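Local atomic coordinates of ureidoglycolate hydrolase (Arabidopsis thaliana, PDB entry 4PXE), a protein that hydrolyses (S)-ureidoglycolate to glyoxylate, ammonium and carbon dioxide in plant purine breakdown, using two manganese ions per subunit and working as a homodimer. Residues A[111-114]-A[115-119]; A[267-270]-A[271-275]. All blocks are in the same frame, centred on the assembly; numbering follows the deposited sequence.

Contact 1 of 2, residues A[111-114]-A[115-119]; sequences AIEA and INVLK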
loop_
_atom_site.group_PDB
_atom_site.type_symbol
_atom_site.label_atom_id
_atom_site.label_comp_id
_atom_site.label_asym_id
_atom_site.label_seq_id
_atom_site.Cartn_x
_atom_site.Cartn_y
_atom_site.Cartn_z
ATOM N N ALA A 111 -10.979 -6.922 33.786
ATOM C CA ALA A 111 -11.262 -8.228 34.381
ATOM C C ALA A 111 -10.296 -8.495 35.526
ATOM O O ALA A 111 -10.686 -9.027 36.571
ATOM C CB ALA A 111 -11.176 -9.334 33.345
ATOM N N ILE A 112 -9.037 -8.130 35.336
ATOM C CA ILE A 112 -8.047 -8.277 36.405
ATOM C C ILE A 112 -8.437 -7.382 37.583
ATOM O O ILE A 112 -8.403 -7.815 38.739
ATOM C CB ILE A 112 -6.614 -7.987 35.909
ATOM C CG1 ILE A 112 -6.232 -8.985 34.810
ATOM C CG2 ILE A 112 -5.622 -8.069 37.072
ATOM C CD1 ILE A 112 -4.913 -8.684 34.117
ATOM N N GLU A 113 -8.855 -6.154 37.291
ATOM C CA GLU A 113 -9.318 -5.262 38.349
ATOM C C GLU A 113 -10.551 -5.831 39.056
ATOM O O GLU A 113 -10.684 -5.696 40.266
ATOM C CB GLU A 113 -9.581 -3.842 37.819
ATOM C CG GLU A 113 -10.106 -2.848 38.874
ATOM C CD GLU A 113 -9.114 -2.541 40.000
ATOM O OE1 GLU A 113 -7.918 -2.900 39.902
ATOM O OE2 GLU A 113 -9.540 -1.919 41.004
ATOM N N ALA A 114 -11.429 -6.502 38.318
ATOM C CA ALA A 114 -12.589 -7.143 38.927
ATOM C C ALA A 114 -12.189 -8.219 39.938
ATOM O O ALA A 114 -12.804 -8.338 41.009
ATOM C CB ALA A 114 -13.485 -7.741 37.848
ATOM N N ILE A 115 -11.154 -8.992 39.620
ATOM C CA ILE A 115 -10.629 -9.983 40.559
ATOM C C ILE A 115 -10.110 -9.292 41.816
ATOM O O ILE A 115 -10.419 -9.691 42.941
ATOM C CB ILE A 115 -9.491 -10.813 39.930
ATOM C CG1 ILE A 115 -10.041 -11.706 38.821
ATOM C CG2 ILE A 115 -8.794 -11.659 40.979
ATOM C CD1 ILE A 115 -11.061 -12.690 39.273
ATOM N N ASN A 116 -9.317 -8.248 41.623
ATOM C CA ASN A 116 -8.769 -7.496 42.748
ATOM C C ASN A 116 -9.849 -6.847 43.616
ATOM O O ASN A 116 -9.748 -6.848 44.849
ATOM C CB ASN A 116 -7.734 -6.486 42.250
ATOM C CG ASN A 116 -6.453 -7.169 41.773
ATOM O OD1 ASN A 116 -6.006 -8.146 42.377
ATOM N ND2 ASN A 116 -5.870 -6.668 40.695
ATOM N N VAL A 117 -10.897 -6.336 42.975
ATOM C CA VAL A 117 -12.056 -5.777 43.663
ATOM C C VAL A 117 -12.725 -6.835 44.552
ATOM O O VAL A 117 -13.003 -6.593 45.734
ATOM C CB VAL A 117 -13.093 -5.231 42.647
ATOM C CG1 VAL A 117 -14.464 -5.038 43.295
ATOM C CG2 VAL A 117 -12.594 -3.930 41.993
ATOM N N LEU A 118 -12.968 -8.016 43.993
ATOM C CA LEU A 118 -13.596 -9.106 44.733
ATOM C C LEU A 118 -12.722 -9.580 45.892
ATOM O O LEU A 118 -13.225 -9.867 46.989
ATOM C CB LEU A 118 -13.900 -10.270 43.792
ATOM C CG LEU A 118 -15.094 -10.044 42.863
ATOM C CD1 LEU A 118 -15.213 -11.205 41.874
ATOM C CD2 LEU A 118 -16.390 -9.851 43.653
ATOM N N LYS A 119 -11.416 -9.650 45.662
ATOM C CA LYS A 119 -10.496 -10.037 46.730
ATOM C C LYS A 119 -10.485 -9.008 47.867
ATOM O O LYS A 119 -10.491 -9.393 49.040
ATOM C CB LYS A 119 -9.085 -10.310 46.191
ATOM C CG LYS A 119 -9.002 -11.594 45.375
ATOM C CD LYS A 119 -7.568 -12.055 45.146
ATOM C CE LYS A 119 -7.540 -13.447 44.509
ATOM N NZ LYS A 119 -6.168 -14.036 44.442
HETATM O O HOH W 1 -6.168 -4.511 38.820
#

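Contact 2 of 2, residues A[267-270]-A[271-275]; sequences VEKH and VLESE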
loop_
_atom_site.group_PDB
_atom_site.type_symbol
_atom_site.label_atom_id
_atom_site.label_comp_id
_atom_site.label_asym_id
_atom_site.label_seq_id
_atom_site.Cartn_x
_atom_site.Cartn_y
_atom_site.Cartn_z
ATOM N N VAL A 267 -20.087 -2.276 -3.524
ATOM C CA VAL A 267 -20.290 -2.697 -2.137
ATOM C C VAL A 267 -21.223 -1.713 -1.439
ATOM O O VAL A 267 -22.226 -2.119 -0.846
ATOM C CB VAL A 267 -18.956 -2.805 -1.368
ATOM C CG1 VAL A 267 -19.214 -2.975 0.123
ATOM C CG2 VAL A 267 -18.116 -3.965 -1.902
ATOM N N GLU A 268 -20.913 -0.423 -1.532
ATOM C CA GLU A 268 -21.759 0.601 -0.934
ATOM C C GLU A 268 -23.193 0.528 -1.456
ATOM O O GLU A 268 -24.150 0.564 -0.665
ATOM C CB GLU A 268 -21.185 1.996 -1.185
ATOM C CG GLU A 268 -22.100 3.106 -0.678
ATOM C CD GLU A 268 -21.659 4.498 -1.086
ATOM O OE1 GLU A 268 -21.219 4.693 -2.237
ATOM O OE2 GLU A 268 -21.760 5.415 -0.238
ATOM N N LYS A 269 -23.336 0.413 -2.773
ATOM C CA LYS A 269 -24.648 0.310 -3.405
ATOM C C LYS A 269 -25.472 -0.852 -2.853
ATOM O O LYS A 269 -26.643 -0.683 -2.490
ATOM C CB LYS A 269 -24.487 0.160 -4.920
ATOM C CG LYS A 269 -25.806 0.039 -5.675
ATOM C CD LYS A 269 -25.593 -0.068 -7.187
ATOM C CE LYS A 269 -24.851 -1.338 -7.557
ATOM N NZ LYS A 269 -24.454 -1.352 -9.005
ATOM N N HIS A 270 -24.867 -2.033 -2.777
ATOM C CA HIS A 270 -25.611 -3.217 -2.350
ATOM C C HIS A 270 -26.003 -3.132 -0.876
ATOM O O HIS A 270 -27.079 -3.592 -0.478
ATOM C CB HIS A 270 -24.836 -4.505 -2.641
ATOM C CG HIS A 270 -24.585 -4.724 -4.102
ATOM N ND1 HIS A 270 -25.556 -4.512 -5.058
ATOM C CD2 HIS A 270 -23.472 -5.103 -4.773
ATOM C CE1 HIS A 270 -25.050 -4.755 -6.256
ATOM N NE2 HIS A 270 -23.789 -5.121 -6.112
ATOM N N VAL A 271 -25.135 -2.547 -0.060
ATOM C CA VAL A 271 -25.480 -2.307 1.342
ATOM C C VAL A 271 -26.722 -1.412 1.434
ATOM O O VAL A 271 -27.686 -1.741 2.136
ATOM C CB VAL A 271 -24.291 -1.655 2.106
ATOM C CG1 VAL A 271 -24.740 -1.154 3.490
ATOM C CG2 VAL A 271 -23.153 -2.642 2.250
ATOM N N LEU A 272 -26.712 -0.299 0.718
ATOM C CA LEU A 272 -27.835 0.638 0.729
ATOM C C LEU A 272 -29.116 0.011 0.169
ATOM O O LEU A 272 -30.220 0.395 0.560
ATOM C CB LEU A 272 -27.470 1.930 -0.012
ATOM C CG LEU A 272 -26.314 2.739 0.593
ATOM C CD1 LEU A 272 -26.036 3.983 -0.225
ATOM C CD2 LEU A 272 -26.606 3.105 2.040
ATOM N N GLU A 273 -28.974 -0.954 -0.737
ATOM C CA GLU A 273 -30.128 -1.657 -1.306
ATOM C C GLU A 273 -30.886 -2.515 -0.291
ATOM O O GLU A 273 -32.014 -2.942 -0.561
ATOM C CB GLU A 273 -29.706 -2.540 -2.490
ATOM C CG GLU A 273 -29.405 -1.772 -3.766
ATOM C CD GLU A 273 -28.703 -2.623 -4.820
ATOM O OE1 GLU A 273 -28.324 -3.778 -4.525
ATOM O OE2 GLU A 273 -28.527 -2.122 -5.953
ATOM N N SER A 274 -30.282 -2.789 0.865
ATOM C CA SER A 274 -30.937 -3.649 1.853
ATOM C C SER A 274 -32.149 -2.946 2.462
ATOM O O SER A 274 -33.051 -3.601 2.991
ATOM C CB SER A 274 -29.978 -4.027 2.981
ATOM O OG SER A 274 -29.983 -3.006 3.969
ATOM N N GLU A 275 -32.136 -1.617 2.397
ATOM C CA GLU A 275 -33.176 -0.766 2.982
ATOM C C GLU A 275 -33.247 -0.850 4.509
ATOM O O GLU A 275 -34.218 -0.395 5.114
ATOM C CB GLU A 275 -34.547 -1.043 2.354
ATOM C CG GLU A 275 -34.618 -0.711 0.867
ATOM C CD GLU A 275 -35.891 -1.217 0.217
ATOM O OE1 GLU A 275 -36.725 -1.823 0.926
ATOM O OE2 GLU A 275 -36.054 -1.012 -1.004
#

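Contact 1 of 2, residues A[111-114]-A[115-119]
Glu113 and Asn116, one helical turn apart, are joined through a water. The water donates to Glu113 OE1 at 2.6 Å and accepts from Asn116 ND2 at 2.9 Å. The Glu113 chain leaves with CG anti to the backbone N (chi1 179°) and bends at chi2 (65°), which carries the carboxylate forward along the helix, toward Asn116 and Val117. Its other oxygen, OE2, accepts a hydrogen bond from the backbone N of Asp16 and makes a salt bridge with Arg120.

Van der Waals contacts are few. Glu113 crosses Val117 at about a right angle, and Glu113 OE2 lies 3.8 Å from Val117 CG2. Ile112 and Asn116 run side by side, with Ile112 CG2 3.9 Å from Asn116 ND2.

The backbone bonds are those of a regular alpha-helix. Val117 N reaches Glu113 O at 2.8 Å, and its neighbours follow the same i to i+4 pattern.

Within the M20 fold, Ile112 and Ile115 meet Ile131 of strand 129-133. Ile112 also packs on helix 45-60, and Ala114 and Leu118 meet helix 410-429. The buried carboxylate of Glu113 has partners at both oxygens, and the nearby Arg120 would probably favour its charged form.

Contact 2 of 2, residues A[267-270]-A[271-275]
His270 and Glu273 are linked by a side-chain hydrogen bond, ND1 to OE1, of 2.9 Å and nearly straight at 176°. The oxygen lies at the ring edge, in the ring plane, but the ring nitrogen meets it from above the carboxylate plane. Ring and carboxylate are turned 55° apart. Glu273 CG lies beside the backbone N (chi1 -75°), and the extended chain then carries OE1 to the ring. His270 NE2 bonds Ser324 OG, and Glu273 OE1 also takes a salt bridge from Lys320; both partners are on helix 311-332. Without the imidazole, as with an alanine here, Ser324 OG would probably lose this partner and the Glu273 carboxylate would be held mainly by Lys320.

These residues lie near the C-terminal end of helix 256-272, within the region involved in dimerization. A type I beta turn runs from Leu272 to Glu275, the first residue to leave helical phi/psi, with positive phi. Glu273 N bonds Lys269 O at 2.9 Å.

Side-chain packing is lighter. Lys269 CG lies 3.5 Å from Glu273 OE2. Glu268 CG lies 4.1 Å from Leu272 CD1 at the subunit interface. There Glu268 OE2 makes a salt bridge with Arg332 of the second subunit, whose Met250 packs on Val271 and Leu272.

Contact 1 comes first along the chain, on helix 105-120, and closes before contact 2 opens on helix 256-272. Their centres are 45 Å apart and their nearest atoms about 34 Å, so they do not touch. They lie on opposite sides of the chain's centre. Contact 1 belongs to the metal-binding part of the fold; the side chain of Ala111 is about 13 Å from a manganese ion. Contact 2 belongs to the part involved in dimerization, and only there does the second subunit reach the residues of a contact. One contact therefore lies in packing inside a single chain, while the other takes part in the interface of the homodimer.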